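Local atomic coordinates of flavodoxin (Bacillus cereus, PDB entry 6GAQ), a protein that binds flavin mononucleotide and probably serves as a low-potential electron donor to a number of redox enzymes. Residues 28-31 and 32-36. Numbering follows the deposited sequence.
Sequences LIKV and SLDAF
With CG anti to the backbone N (chi1 159°) and the chain extended until a bend at chi4, K30 runs up to D34 one turn later, whose CG is anti to its own carbonyl carbon (chi1 -79°). The ammonium spans both carboxylate oxygens in a loose salt bridge: K30 NZ lies 3.3 Å from D34 OD1 and 3.4 Å from D34 OD2, both weak as hydrogen bonds. K30 CG stands 3.6 Å from D34 OD2. The stronger partner of the ammonium is the carbonyl oxygen of V40, at the start of strand 40-44, with a hydrogen bond. Helix 21-35 is the connection of a beta-alpha-beta unit in the flavodoxin fold, leading from strand 11-16 to strand 40-44. On its buried side I29 and L33 lie side by side and point the same way, I29 CG2 meeting L33 CD1 at 4.0 Å; I29 also packs on I13 and I60, and L33 on I11 and I60, of the parallel sheet. S32 touches A147 and I148 of helix 137-152. Of the i to i+4 backbone bonds, L33 N to I29 O, at 2.9 Å, is nearly straight (168°), whereas D34 N to K30 O is weak. V31 O accepts from A35 N at 3.2 Å, before F36 leaves helical geometry.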
loop_
_atom_site.group_PDB
_atom_site.type_symbol
_atom_site.label_atom_id
_atom_site.label_comp_id
_atom_site.label_asym_id
_atom_site.label_seq_id
_atom_site.Cartn_x
_atom_site.Cartn_y
_atom_site.Cartn_z
ATOM N N LEU A 28 -1.827 6.187 -9.535
ATOM C CA LEU A 28 -3.027 6.994 -9.341
ATOM C C LEU A 28 -3.039 7.643 -7.962
ATOM O O LEU A 28 -3.388 8.821 -7.826
ATOM C CB LEU A 28 -4.276 6.136 -9.542
ATOM C CG LEU A 28 -4.572 5.664 -10.968
ATOM C CD1 LEU A 28 -5.566 4.515 -10.957
ATOM C CD2 LEU A 28 -5.092 6.812 -11.819
ATOM N N ILE A 29 -2.652 6.893 -6.928
ATOM C CA ILE A 29 -2.667 7.434 -5.572
ATOM C C ILE A 29 -1.662 8.571 -5.434
ATOM O O ILE A 29 -1.940 9.586 -4.784
ATOM C CB ILE A 29 -2.402 6.312 -4.551
ATOM C CG1 ILE A 29 -3.500 5.250 -4.632
ATOM C CG2 ILE A 29 -2.309 6.877 -3.142
ATOM C CD1 ILE A 29 -3.147 3.955 -3.938
ATOM N N LYS A 30 -0.483 8.425 -6.046
ATOM C CA LYS A 30 0.535 9.467 -5.952
ATOM C C LYS A 30 0.054 10.772 -6.572
ATOM O O LYS A 30 0.273 11.853 -6.011
ATOM C CB LYS A 30 1.828 9.005 -6.626
ATOM C CG LYS A 30 2.750 10.145 -7.028
ATOM C CD LYS A 30 4.072 9.638 -7.574
ATOM C CE LYS A 30 4.954 10.795 -8.013
ATOM N NZ LYS A 30 5.038 11.844 -6.959
ATOM N N VAL A 31 -0.604 10.690 -7.730
ATOM C CA VAL A 31 -1.055 11.894 -8.421
ATOM C C VAL A 31 -2.080 12.645 -7.579
ATOM O O VAL A 31 -2.043 13.879 -7.484
ATOM C CB VAL A 31 -1.608 11.528 -9.811
ATOM C CG1 VAL A 31 -2.429 12.663 -10.373
ATOM C CG2 VAL A 31 -0.468 11.178 -10.755
ATOM N N SER A 32 -3.005 11.917 -6.947
ATOM C CA SER A 32 -3.948 12.555 -6.031
ATOM C C SER A 32 -3.216 13.196 -4.861
ATOM O O SER A 32 -3.489 14.345 -4.494
ATOM C CB SER A 32 -4.967 11.536 -5.523
ATOM O OG SER A 32 -5.686 12.046 -4.413
ATOM N N LEU A 33 -2.280 12.459 -4.260
ATOM C CA LEU A 33 -1.493 13.001 -3.162
ATOM C C LEU A 33 -0.583 14.135 -3.612
ATOM O O LEU A 33 -0.133 14.916 -2.771
ATOM C CB LEU A 33 -0.663 11.894 -2.513
ATOM C CG LEU A 33 -1.419 10.856 -1.686
ATOM C CD1 LEU A 33 -0.459 9.804 -1.156
ATOM C CD2 LEU A 33 -2.170 11.526 -0.549
ATOM N N ASP A 34 -0.291 14.233 -4.912
ATOM C CA ASP A 34 0.469 15.371 -5.416
ATOM C C ASP A 34 -0.358 16.649 -5.369
ATOM O O ASP A 34 0.168 17.724 -5.065
ATOM C CB ASP A 34 0.935 15.105 -6.847
ATOM C CG ASP A 34 2.143 14.196 -6.916
ATOM O OD1 ASP A 34 2.839 14.038 -5.891
ATOM O OD2 ASP A 34 2.393 13.636 -8.003
ATOM N N ALA A 35 -1.656 16.547 -5.675
ATOM C CA ALA A 35 -2.500 17.735 -5.773
ATOM C C ALA A 35 -2.583 18.467 -4.441
ATOM O O ALA A 35 -2.589 19.704 -4.404
ATOM C CB ALA A 35 -3.891 17.346 -6.268
ATOM N N PHE A 36 -2.672 17.727 -3.341
ATOM C CA PHE A 36 -2.347 18.285 -2.038
ATOM C C PHE A 36 -0.832 18.408 -1.961
ATOM O O PHE A 36 -0.116 17.441 -2.227
ATOM C CB PHE A 36 -2.872 17.399 -0.909
ATOM C CG PHE A 36 -4.294 16.948 -1.097
ATOM C CD1 PHE A 36 -4.580 15.781 -1.788
ATOM C CD2 PHE A 36 -5.344 17.687 -0.578
ATOM C CE1 PHE A 36 -5.886 15.364 -1.962
ATOM C CE2 PHE A 36 -6.652 17.276 -0.750
ATOM C CZ PHE A 36 -6.924 16.112 -1.443
#